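Local coordinates for solute-binding periplasmic protein of iron/siderophore ABC transporter (Yersinia pestis, PDB 6B2Y) that probably binds chelated iron in the periplasm and delivers it to an ABC transporter of the inner membrane, at residues A[92-97]-A[294-299]; A[101-106]-A[372-377]; A[218-223]-A[231-236]; A[274-279]-A[316-321]. One frame throughout, in Å; residues are numbered along the deposited sequence.

Interaction 1: A[92-97]-A[294-299]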
loop_
_atom_site.group_PDB
_atom_site.type_symbol
_atom_site.label_atom_id
_atom_site.label_comp_id
_atom_site.label_asym_id
_atom_site.label_seq_id
_atom_site.Cartn_x
_atom_site.Cartn_y
_atom_site.Cartn_z
ATOM N N ASP A 92 -9.800 -1.753 5.403
ATOM C CA ASP A 92 -9.323 -0.452 5.873
ATOM C C ASP A 92 -10.476 0.360 6.457
ATOM O O ASP A 92 -10.747 1.479 6.015
ATOM C CB ASP A 92 -8.638 0.322 4.745
ATOM C CG ASP A 92 -7.810 1.482 5.264
ATOM O OD1 ASP A 92 -7.784 1.679 6.499
ATOM O OD2 ASP A 92 -7.170 2.191 4.445
ATOM N N PRO A 93 -11.151 -0.163 7.491
ATOM C CA PRO A 93 -12.261 0.595 8.102
ATOM C C PRO A 93 -11.872 1.956 8.650
ATOM O O PRO A 93 -12.722 2.861 8.697
ATOM C CB PRO A 93 -12.729 -0.334 9.235
ATOM C CG PRO A 93 -11.534 -1.205 9.530
ATOM C CD PRO A 93 -10.923 -1.445 8.181
ATOM N N GLN A 94 -10.627 2.131 9.102
ATOM C CA GLN A 94 -10.237 3.418 9.661
ATOM C C GLN A 94 -10.247 4.510 8.600
ATOM O O GLN A 94 -10.811 5.588 8.816
ATOM C CB GLN A 94 -8.864 3.312 10.313
ATOM C CG GLN A 94 -8.811 2.298 11.432
ATOM C CD GLN A 94 -7.419 2.170 11.970
ATOM O OE1 GLN A 94 -6.793 3.174 12.317
ATOM N NE2 GLN A 94 -6.907 0.950 12.002
ATOM N N THR A 95 -9.599 4.270 7.455
ATOM C CA THR A 95 -9.643 5.264 6.387
ATOM C C THR A 95 -11.073 5.499 5.926
ATOM O O THR A 95 -11.472 6.642 5.693
ATOM C CB THR A 95 -8.768 4.827 5.211
ATOM O OG1 THR A 95 -7.438 4.608 5.678
ATOM C CG2 THR A 95 -8.746 5.899 4.128
ATOM N N TYR A 96 -11.858 4.426 5.806
ATOM C CA TYR A 96 -13.259 4.571 5.421
ATOM C C TYR A 96 -13.990 5.509 6.383
ATOM O O TYR A 96 -14.776 6.365 5.952
ATOM C CB TYR A 96 -13.921 3.194 5.385
ATOM C CG TYR A 96 -15.358 3.186 4.893
ATOM C CD1 TYR A 96 -16.407 3.538 5.750
ATOM C CD2 TYR A 96 -15.671 2.810 3.592
ATOM C CE1 TYR A 96 -17.708 3.522 5.321
ATOM C CE2 TYR A 96 -16.987 2.792 3.149
ATOM C CZ TYR A 96 -18.002 3.163 4.030
ATOM O OH TYR A 96 -19.320 3.161 3.628
ATOM N N ALA A 97 -13.708 5.380 7.685
ATOM C CA ALA A 97 -14.357 6.213 8.700
ATOM C C ALA A 97 -14.046 7.691 8.499
ATOM O O ALA A 97 -14.932 8.548 8.632
ATOM C CB ALA A 97 -13.918 5.762 10.093
ATOM N N GLY A 294 -3.053 2.911 11.495
ATOM C CA GLY A 294 -4.021 3.453 10.564
ATOM C C GLY A 294 -4.553 4.811 10.998
ATOM O O GLY A 294 -4.066 5.430 11.940
ATOM N N ALA A 295 -5.595 5.269 10.290
ATOM C CA ALA A 295 -6.023 6.665 10.372
ATOM C C ALA A 295 -6.618 7.019 11.726
ATOM O O ALA A 295 -6.778 8.211 12.015
ATOM C CB ALA A 295 -7.033 6.979 9.267
ATOM N N GLN A 296 -6.944 6.026 12.551
ATOM C CA GLN A 296 -7.542 6.270 13.859
ATOM C C GLN A 296 -6.670 5.750 14.989
ATOM O O GLN A 296 -7.126 5.675 16.141
ATOM C CB GLN A 296 -8.936 5.638 13.929
ATOM C CG GLN A 296 -9.928 6.202 12.899
ATOM C CD GLN A 296 -11.277 5.506 12.943
ATOM O OE1 GLN A 296 -11.363 4.277 12.920
ATOM N NE2 GLN A 296 -12.344 6.297 13.029
ATOM N N VAL A 297 -5.422 5.397 14.703
ATOM C CA VAL A 297 -4.518 4.839 15.698
ATOM C C VAL A 297 -3.621 5.949 16.229
ATOM O O VAL A 297 -3.076 6.747 15.455
ATOM C CB VAL A 297 -3.685 3.691 15.100
ATOM C CG1 VAL A 297 -2.629 3.237 16.087
ATOM C CG2 VAL A 297 -4.611 2.543 14.736
ATOM N N THR A 298 -3.480 6.010 17.563
ATOM C CA THR A 298 -2.595 6.956 18.227
ATOM C C THR A 298 -1.205 6.361 18.374
ATOM O O THR A 298 -1.044 5.138 18.364
ATOM C CB THR A 298 -3.145 7.309 19.613
ATOM O OG1 THR A 298 -3.040 6.164 20.475
ATOM C CG2 THR A 298 -4.593 7.720 19.517
ATOM N N PRO A 299 -0.177 7.208 18.536
ATOM C CA PRO A 299 1.168 6.672 18.806
ATOM C C PRO A 299 1.189 5.646 19.922
ATOM O O PRO A 299 1.797 4.584 19.760
ATOM C CB PRO A 299 1.972 7.929 19.159
ATOM C CG PRO A 299 1.316 9.013 18.356
ATOM C CD PRO A 299 -0.162 8.673 18.359
HETATM O O HOH W 1 -6.272 3.311 8.039
#

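Interaction 2: A[101-106]-A[372-377]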
loop_
_atom_site.group_PDB
_atom_site.type_symbol
_atom_site.label_atom_id
_atom_site.label_comp_id
_atom_site.label_asym_id
_atom_site.label_seq_id
_atom_site.Cartn_x
_atom_site.Cartn_y
_atom_site.Cartn_z
ATOM N N ALA A 101 -16.925 10.588 7.580
ATOM C CA ALA A 101 -17.194 11.772 8.390
ATOM C C ALA A 101 -17.360 13.008 7.520
ATOM O O ALA A 101 -18.237 13.843 7.767
ATOM C CB ALA A 101 -16.069 11.969 9.401
ATOM N N LYS A 102 -16.546 13.125 6.476
ATOM C CA LYS A 102 -16.593 14.264 5.571
ATOM C C LYS A 102 -17.538 14.060 4.396
ATOM O O LYS A 102 -18.073 15.039 3.865
ATOM C CB LYS A 102 -15.185 14.551 5.046
ATOM C CG LYS A 102 -15.017 15.903 4.381
ATOM C CD LYS A 102 -13.568 16.330 4.455
ATOM C CE LYS A 102 -13.409 17.776 4.051
ATOM N NZ LYS A 102 -14.284 18.077 2.893
ATOM N N PHE A 103 -17.765 12.815 3.981
ATOM C CA PHE A 103 -18.551 12.498 2.791
ATOM C C PHE A 103 -19.548 11.404 3.149
ATOM O O PHE A 103 -19.293 10.214 2.923
ATOM C CB PHE A 103 -17.652 12.059 1.631
ATOM C CG PHE A 103 -16.651 13.094 1.217
ATOM C CD1 PHE A 103 -16.972 14.036 0.250
ATOM C CD2 PHE A 103 -15.382 13.118 1.785
ATOM C CE1 PHE A 103 -16.056 14.998 -0.132
ATOM C CE2 PHE A 103 -14.452 14.074 1.402
ATOM C CZ PHE A 103 -14.791 15.020 0.443
ATOM N N PRO A 104 -20.704 11.773 3.702
ATOM C CA PRO A 104 -21.655 10.747 4.158
ATOM C C PRO A 104 -22.196 9.875 3.047
ATOM O O PRO A 104 -22.609 8.742 3.317
ATOM C CB PRO A 104 -22.772 11.570 4.815
ATOM C CG PRO A 104 -22.154 12.898 5.117
ATOM C CD PRO A 104 -21.148 13.136 4.035
ATOM N N GLN A 105 -22.209 10.359 1.808
ATOM C CA GLN A 105 -22.684 9.589 0.664
ATOM C C GLN A 105 -21.813 8.374 0.358
ATOM O O GLN A 105 -22.162 7.597 -0.539
ATOM C CB GLN A 105 -22.761 10.490 -0.569
ATOM C CG GLN A 105 -21.409 10.970 -1.088
ATOM C CD GLN A 105 -20.968 12.301 -0.491
ATOM O OE1 GLN A 105 -21.186 12.576 0.691
ATOM N NE2 GLN A 105 -20.335 13.133 -1.314
ATOM N N ILE A 106 -20.703 8.193 1.079
ATOM C CA ILE A 106 -19.871 7.007 0.888
ATOM C C ILE A 106 -20.674 5.733 1.112
ATOM O O ILE A 106 -20.421 4.714 0.457
ATOM C CB ILE A 106 -18.627 7.071 1.801
ATOM C CG1 ILE A 106 -17.579 6.050 1.345
ATOM C CG2 ILE A 106 -19.006 6.888 3.280
ATOM C CD1 ILE A 106 -16.307 6.094 2.134
ATOM N N LEU A 372 -5.348 15.481 -1.641
ATOM C CA LEU A 372 -6.489 14.819 -1.027
ATOM C C LEU A 372 -7.479 15.831 -0.444
ATOM O O LEU A 372 -7.197 17.028 -0.329
ATOM C CB LEU A 372 -6.011 13.843 0.053
ATOM C CG LEU A 372 -5.064 12.753 -0.472
ATOM C CD1 LEU A 372 -4.701 11.842 0.682
ATOM C CD2 LEU A 372 -5.711 11.962 -1.609
ATOM N N ALA A 373 -8.654 15.317 -0.066
ATOM C CA ALA A 373 -9.746 16.119 0.478
ATOM C C ALA A 373 -9.987 15.879 1.964
ATOM O O ALA A 373 -10.948 16.427 2.520
ATOM C CB ALA A 373 -11.036 15.837 -0.299
ATOM N N VAL A 374 -9.160 15.065 2.614
ATOM C CA VAL A 374 -9.257 14.806 4.043
ATOM C C VAL A 374 -7.959 15.240 4.707
ATOM O O VAL A 374 -6.912 15.376 4.067
ATOM C CB VAL A 374 -9.558 13.317 4.359
ATOM C CG1 VAL A 374 -10.938 12.944 3.889
ATOM C CG2 VAL A 374 -8.529 12.403 3.706
ATOM N N GLU A 375 -8.041 15.459 6.016
ATOM C CA GLU A 375 -6.858 15.776 6.794
ATOM C C GLU A 375 -6.111 14.501 7.169
ATOM O O GLU A 375 -6.728 13.461 7.432
ATOM C CB GLU A 375 -7.236 16.526 8.073
ATOM C CG GLU A 375 -6.480 17.827 8.260
ATOM C CD GLU A 375 -6.593 18.724 7.047
ATOM O OE1 GLU A 375 -5.547 19.120 6.495
ATOM O OE2 GLU A 375 -7.732 19.030 6.638
ATOM N N PRO A 376 -4.781 14.559 7.220
ATOM C CA PRO A 376 -4.029 13.428 7.761
ATOM C C PRO A 376 -4.380 13.208 9.224
ATOM O O PRO A 376 -4.674 14.145 9.973
ATOM C CB PRO A 376 -2.563 13.849 7.589
ATOM C CG PRO A 376 -2.589 15.318 7.388
ATOM C CD PRO A 376 -3.904 15.640 6.742
ATOM N N SER A 377 -4.374 11.946 9.626
ATOM C CA SER A 377 -4.640 11.594 11.009
ATOM C C SER A 377 -4.050 10.224 11.268
ATOM O O SER A 377 -3.748 9.478 10.336
ATOM C CB SER A 377 -6.139 11.600 11.318
ATOM O OG SER A 377 -6.824 10.711 10.455
#

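Interaction 3: A[218-223]-A[231-236]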
loop_
_atom_site.group_PDB
_atom_site.type_symbol
_atom_site.label_atom_id
_atom_site.label_comp_id
_atom_site.label_asym_id
_atom_site.label_seq_id
_atom_site.Cartn_x
_atom_site.Cartn_y
_atom_site.Cartn_z
ATOM N N VAL A 218 17.827 -6.928 6.557
ATOM C CA VAL A 218 16.472 -6.542 6.936
ATOM C C VAL A 218 15.546 -7.718 6.685
ATOM O O VAL A 218 15.589 -8.338 5.617
ATOM C CB VAL A 218 15.967 -5.324 6.133
ATOM C CG1 VAL A 218 14.523 -4.954 6.575
ATOM C CG2 VAL A 218 16.910 -4.131 6.266
ATOM N N PHE A 219 14.671 -7.995 7.648
ATOM C CA PHE A 219 13.557 -8.907 7.432
ATOM C C PHE A 219 12.259 -8.162 7.694
ATOM O O PHE A 219 12.106 -7.542 8.754
ATOM C CB PHE A 219 13.618 -10.138 8.337
ATOM C CG PHE A 219 12.474 -11.088 8.112
ATOM C CD1 PHE A 219 12.394 -11.823 6.938
ATOM C CD2 PHE A 219 11.452 -11.208 9.044
ATOM C CE1 PHE A 219 11.332 -12.684 6.704
ATOM C CE2 PHE A 219 10.388 -12.075 8.811
ATOM C CZ PHE A 219 10.333 -12.808 7.645
ATOM N N ILE A 220 11.332 -8.213 6.734
ATOM C CA ILE A 220 9.996 -7.646 6.920
ATOM C C ILE A 220 8.987 -8.783 7.044
ATOM O O ILE A 220 8.860 -9.625 6.149
ATOM C CB ILE A 220 9.609 -6.673 5.791
ATOM C CG1 ILE A 220 8.245 -6.037 6.110
ATOM C CG2 ILE A 220 9.568 -7.361 4.441
ATOM C CD1 ILE A 220 8.184 -4.563 5.862
ATOM N N GLU A 221 8.266 -8.812 8.161
ATOM C CA GLU A 221 7.199 -9.781 8.363
ATOM C C GLU A 221 5.887 -9.086 8.028
ATOM O O GLU A 221 5.403 -8.254 8.799
ATOM C CB GLU A 221 7.199 -10.313 9.796
ATOM C CG GLU A 221 6.290 -11.505 9.946
ATOM C CD GLU A 221 6.147 -11.961 11.378
ATOM O OE1 GLU A 221 5.283 -12.822 11.626
ATOM O OE2 GLU A 221 6.893 -11.459 12.242
ATOM N N LEU A 222 5.327 -9.407 6.861
ATOM C CA LEU A 222 4.064 -8.804 6.451
ATOM C C LEU A 222 2.892 -9.398 7.235
ATOM O O LEU A 222 2.795 -10.612 7.419
ATOM C CB LEU A 222 3.848 -9.004 4.954
ATOM C CG LEU A 222 4.908 -8.336 4.083
ATOM C CD1 LEU A 222 4.766 -8.784 2.615
ATOM C CD2 LEU A 222 4.791 -6.817 4.198
ATOM N N ARG A 223 1.979 -8.524 7.653
ATOM C CA ARG A 223 0.831 -8.926 8.471
ATOM C C ARG A 223 1.274 -9.773 9.654
ATOM O O ARG A 223 0.705 -10.830 9.936
ATOM C CB ARG A 223 -0.222 -9.631 7.629
ATOM C CG ARG A 223 -0.581 -8.861 6.364
ATOM C CD ARG A 223 -1.502 -9.651 5.449
ATOM N NE ARG A 223 -0.923 -10.935 5.071
ATOM C CZ ARG A 223 -1.496 -12.107 5.335
ATOM N NH1 ARG A 223 -0.911 -13.237 4.957
ATOM N NH2 ARG A 223 -2.660 -12.145 5.980
ATOM N N CYS A 231 5.482 -15.687 9.155
ATOM C CA CYS A 231 6.532 -15.041 8.394
ATOM C C CYS A 231 6.209 -15.044 6.907
ATOM O O CYS A 231 6.988 -15.541 6.083
ATOM C CB CYS A 231 7.880 -15.699 8.687
ATOM S SG CYS A 231 8.256 -16.113 10.462
ATOM N N GLY A 232 5.045 -14.509 6.565
ATOM C CA GLY A 232 4.890 -13.930 5.250
ATOM C C GLY A 232 5.848 -12.770 5.088
ATOM O O GLY A 232 6.176 -12.080 6.050
ATOM N N THR A 233 6.337 -12.581 3.865
ATOM C CA THR A 233 7.355 -11.571 3.639
ATOM C C THR A 233 7.332 -11.194 2.162
ATOM O O THR A 233 6.502 -11.685 1.390
ATOM C CB THR A 233 8.737 -12.069 4.089
ATOM O OG1 THR A 233 9.666 -10.983 4.073
ATOM C CG2 THR A 233 9.242 -13.200 3.192
ATOM N N ALA A 234 8.235 -10.293 1.790
ATOM C CA ALA A 234 8.431 -9.845 0.417
ATOM C C ALA A 234 9.799 -10.287 -0.072
ATOM O O ALA A 234 10.797 -10.175 0.655
ATOM C CB ALA A 234 8.322 -8.320 0.311
ATOM N N GLY A 235 9.845 -10.780 -1.311
ATOM C CA GLY A 235 11.107 -11.185 -1.911
ATOM C C GLY A 235 11.572 -10.240 -3.003
ATOM O O GLY A 235 12.011 -9.118 -2.721
ATOM N N LYS A 236 11.473 -10.674 -4.261
ATOM C CA LYS A 236 11.905 -9.848 -5.395
ATOM C C LYS A 236 10.763 -8.955 -5.881
ATOM O O LYS A 236 10.200 -9.132 -6.969
ATOM C CB LYS A 236 12.419 -10.727 -6.528
ATOM C CG LYS A 236 13.485 -11.729 -6.117
ATOM C CD LYS A 236 13.407 -12.952 -7.040
ATOM C CE LYS A 236 14.762 -13.612 -7.186
ATOM N NZ LYS A 236 15.104 -14.324 -5.934
HETATM O O HOH W 2 12.304 -9.785 4.518
HETATM O O HOH W 3 2.675 -13.146 8.152
#

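Interaction 4: A[274-279]-A[316-321]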
loop_
_atom_site.group_PDB
_atom_site.type_symbol
_atom_site.label_atom_id
_atom_site.label_comp_id
_atom_site.label_asym_id
_atom_site.label_seq_id
_atom_site.Cartn_x
_atom_site.Cartn_y
_atom_site.Cartn_z
ATOM N N ASP A 274 19.822 -7.705 10.857
ATOM C CA ASP A 274 20.169 -6.526 11.645
ATOM C C ASP A 274 18.926 -5.768 12.096
ATOM O O ASP A 274 18.890 -5.225 13.209
ATOM C CB ASP A 274 21.072 -5.595 10.843
ATOM C CG ASP A 274 22.409 -6.220 10.516
ATOM O OD1 ASP A 274 22.902 -7.039 11.326
ATOM O OD2 ASP A 274 22.971 -5.875 9.451
ATOM N N ILE A 275 17.902 -5.719 11.242
ATOM C CA ILE A 275 16.717 -4.889 11.442
ATOM C C ILE A 275 15.479 -5.743 11.206
ATOM O O ILE A 275 15.443 -6.552 10.274
ATOM C CB ILE A 275 16.740 -3.669 10.494
ATOM C CG1 ILE A 275 17.870 -2.718 10.884
ATOM C CG2 ILE A 275 15.395 -2.944 10.474
ATOM C CD1 ILE A 275 18.067 -1.576 9.923
ATOM N N TYR A 276 14.460 -5.564 12.057
ATOM C CA TYR A 276 13.198 -6.289 11.956
ATOM C C TYR A 276 12.069 -5.291 11.749
ATOM O O TYR A 276 11.984 -4.287 12.464
ATOM C CB TYR A 276 12.924 -7.138 13.211
ATOM C CG TYR A 276 11.508 -7.687 13.251
ATOM C CD1 TYR A 276 11.195 -8.887 12.637
ATOM C CD2 TYR A 276 10.494 -6.996 13.895
ATOM C CE1 TYR A 276 9.908 -9.392 12.658
ATOM C CE2 TYR A 276 9.191 -7.492 13.919
ATOM C CZ TYR A 276 8.911 -8.692 13.309
ATOM O OH TYR A 276 7.629 -9.193 13.319
ATOM N N ILE A 277 11.211 -5.566 10.763
ATOM C CA ILE A 277 10.050 -4.737 10.461
ATOM C C ILE A 277 8.821 -5.628 10.449
ATOM O O ILE A 277 8.833 -6.695 9.824
ATOM C CB ILE A 277 10.178 -4.020 9.098
ATOM C CG1 ILE A 277 11.498 -3.265 8.996
ATOM C CG2 ILE A 277 9.023 -3.039 8.901
ATOM C CD1 ILE A 277 11.639 -2.491 7.683
ATOM N N ALA A 278 7.754 -5.179 11.110
ATOM C CA ALA A 278 6.451 -5.825 11.036
ATOM C C ALA A 278 5.473 -4.908 10.311
ATOM O O ALA A 278 5.482 -3.697 10.525
ATOM C CB ALA A 278 5.910 -6.143 12.443
ATOM N N SER A 279 4.628 -5.473 9.456
ATOM C CA SER A 279 3.544 -4.697 8.859
ATOM C C SER A 279 2.216 -5.117 9.465
ATOM O O SER A 279 2.030 -6.271 9.862
ATOM C CB SER A 279 3.462 -4.843 7.327
ATOM O OG SER A 279 2.709 -5.983 6.943
ATOM N N ASN A 316 11.083 -13.311 19.524
ATOM C CA ASN A 316 11.669 -12.595 20.653
ATOM C C ASN A 316 13.094 -13.044 20.980
ATOM O O ASN A 316 13.682 -12.518 21.932
ATOM C CB ASN A 316 10.772 -12.711 21.898
ATOM C CG ASN A 316 10.579 -14.146 22.374
ATOM O OD1 ASN A 316 11.278 -15.065 21.944
ATOM N ND2 ASN A 316 9.617 -14.341 23.280
ATOM N N THR A 317 13.666 -13.974 20.216
ATOM C CA THR A 317 15.074 -14.334 20.344
ATOM C C THR A 317 15.972 -13.606 19.343
ATOM O O THR A 317 17.196 -13.750 19.414
ATOM C CB THR A 317 15.258 -15.851 20.191
ATOM O OG1 THR A 317 15.109 -16.226 18.818
ATOM C CG2 THR A 317 14.238 -16.622 21.053
ATOM N N LEU A 318 15.391 -12.823 18.428
ATOM C CA LEU A 318 16.165 -12.068 17.452
ATOM C C LEU A 318 16.927 -10.941 18.132
ATOM O O LEU A 318 16.361 -10.191 18.932
ATOM C CB LEU A 318 15.240 -11.485 16.377
ATOM C CG LEU A 318 14.603 -12.441 15.361
ATOM C CD1 LEU A 318 13.384 -11.786 14.677
ATOM C CD2 LEU A 318 15.631 -12.859 14.316
ATOM N N SER A 319 18.217 -10.812 17.809
ATOM C CA SER A 319 18.973 -9.664 18.287
ATOM C C SER A 319 18.347 -8.351 17.834
ATOM O O SER A 319 18.411 -7.351 18.555
ATOM C CB SER A 319 20.424 -9.748 17.820
ATOM O OG SER A 319 21.050 -10.919 18.302
ATOM N N ALA A 320 17.749 -8.323 16.637
ATOM C CA ALA A 320 17.091 -7.100 16.189
ATOM C C ALA A 320 15.960 -6.703 17.123
ATOM O O ALA A 320 15.712 -5.511 17.329
ATOM C CB ALA A 320 16.554 -7.273 14.761
ATOM N N VAL A 321 15.285 -7.689 17.707
ATOM C CA VAL A 321 14.157 -7.414 18.591
ATOM C C VAL A 321 14.639 -6.856 19.929
ATOM O O VAL A 321 14.004 -5.967 20.511
ATOM C CB VAL A 321 13.320 -8.697 18.765
ATOM C CG1 VAL A 321 12.444 -8.618 20.017
ATOM C CG2 VAL A 321 12.476 -8.947 17.513
#

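Interaction 1: A[92-97]-A[294-299]
Gln-94, in the first turn of helix 93-102, reaches with its side-chain amide into the type I beta turn that runs from Gly-294 to Val-297. The direct hydrogen bond of the contact goes from the backbone N of Gln-296 to OE1 of Gln-94, 2.9 Å long with 159° at the hydrogen, and it lies in the carbonyl plane on a lone pair. The side chain is extended beyond CG (chi2 176°), which carries the amide out from the helix to the turn. The other end of the amide, NE2, donates to the carbonyl of Leu-293, so bonds at both ends fix the rotation of the group. A water adds an indirect link: it donates to OD1 of Asp-92 (2.7 Å) and accepts from N of Ala-295. Asp-92 is itself the N-cap of the helix, its OD1 taking a weak bond from Thr-95 N at 3.3 Å, while OD2 accepts from Thr-95 OG1 at 2.7 Å and from Tyr-67.

Van der Waals contacts complete the interface. The two glutamine side chains meet with their amide planes 25° apart, OE1 of Gln-296 lying 3.6 Å from CG of Gln-94. CB of Ala-97 touches NE2 of Gln-296 at 3.4 Å, and CG2 of Val-297 comes within 3.3 Å of Gln-94 OE1. The carbonyl carbon of Gly-294 lies 3.1 Å from this same Gln-94 OE1. The largely buried junction is thus polar at its centre: one amide serves backbone groups at both its ends, joining the helix start to the loop without any charge pair.

Interaction 2: A[101-106]-A[372-377]
Ala-373, Lys-102 and Phe-103 supply most of the buried surface where the end of helix 93-102 meets the loop that follows helix 360-371. The methyl of Ala-373 sits at the edge of the Phe-103 ring, near its plane, with CB 3.9 Å from CZ. CG1 of Val-374 approaches the same ring near its plane, 4.5 Å from CE2, so two small aliphatic groups border one rim of the aromatic.

Lys-102 passes the loop differently. Its CG stands opposite the backbone N (chi1 -165°) and the aliphatic chain reaches across to the loop, bringing CE to 3.2 Å from the carbonyl O of Ala-373. CD also lies 4.3 Å from CG1 of Val-374. The closest approach is thus made by the methylenes CD and CE, with NZ farther off, and no hydrogen bond crosses between the two segments.

Phe-103 is the first residue to leave helical geometry, and its ring also packs on Pro-77 and Leu-78, while Val-374 rests on Tyr-368 of helix 360-371. The arrangement is van der Waals packing of a helix C-terminus on a loop, tying an early helix to the C-terminal part of a two-lobed periplasmic binding protein.

Interaction 3: A[218-223]-A[231-236]
A short antiparallel-like pairing, with strand directions 128° apart, brings strand 232-234 against the end of strand 217-221, a strand of the mixed sheet in this periplasmic binding protein. Its direct backbone bond runs from Leu-222 N to Gly-232 O (2.9 Å), the donor lying 47° above the carbonyl plane. Farther along, Ile-220 O is taken not by the backbone N of Ala-234 but by a side chain: Thr-233 OG1 donates to it at 2.6 Å, in the carbonyl plane. The torsion that sets OG1 opposite the backbone N of Thr-233 (chi1 -170°) directs it to this oxygen. OG1 also accepts from a water that takes the N-H of Ile-220, and a second water stands in for the bond from Gly-232 N to Leu-222 O.

Apolar groups pack around these bonds. The ring of Phe-219 receives CB of Cys-231 at its edge, 3.9 Å from CZ, and lies beside the threonine as well. Cys-231 forms a disulfide with the adjacent Cys-230, and Glu-221 runs past it with its carboxylate directed to Tyr-276 and Arg-312 outside the pairing. Ile-220 and Leu-222 pack on Met-239 of helix 239-245. Ala-234 N is buried here without a hydrogen-bond partner; CD1 of Leu-222 lies 3.9 Å from it, and 3.5 Å from the carbonyl carbon of Thr-233.

Interaction 4: A[274-279]-A[316-321]
The backbone of strand 275-280 comes nearest the start of helix 319-322 at Ile-275 and Ala-320, whose CA atoms are 5.2 Å apart, and no hydrogen bond spans the two segments. Ala-320 carries much of the contact. Its methyl points at the strand and meets main chain as well as side chain: CB is 3.5 Å from the carbonyl O of Asp-274, 3.8 Å from N of Tyr-276, and 3.9 Å from CB of Tyr-276. The small side chain thus lets the first helical turn lie close against the strand backbone.

Tyr-276 and Leu-318 form the second part. With CG of Tyr-276 opposite its backbone N (chi1 169°), the ring lies back along the strand toward its C-terminal end, and CD1 of Leu-318 meets the near part of the ring at CD1, 4.2 Å away, the two side chains crossing at about a right angle. Leu-318 occupies the N-cap position of the helix, and its carbonyl O accepts a bond from Val-321 N at 3.0 Å, which helps close the first turn. The phenol end of Tyr-276 looks elsewhere: its OH is hydrogen-bonded to Glu-221 on the adjoining strand.

Around this contact the strand is paired on one side with strand 217-221 and on the other with strand 326-330, which follows the short helix. Helix 299-310 contributes Ile-309 and Leu-310 against the Tyr-276 ring, and Leu-310 also meets Val-321, while Ile-275 packs on Phe-350 of helix 340-350, beyond the strand.

From the N terminus, helix 93-102 and the turn after it supply the first segments of interactions 1 and 2, which close long loops with partners at 294-299 and 372-377; the two cross along the chain and touch through Ser-377 and Ala-295. Interaction 3 closes a tight loop of seven residues within the span of both. Interaction 4 opens later, before 294-299, and closes after it, so it crosses interaction 1 yet falls wholly within interaction 2. Interactions 3 and 4 meet on neighbouring strands 217-221 and 275-280, knitting the mixed sheet to its surroundings, whereas interactions 1 and 2 join an early helix and its C-terminal end to later loops.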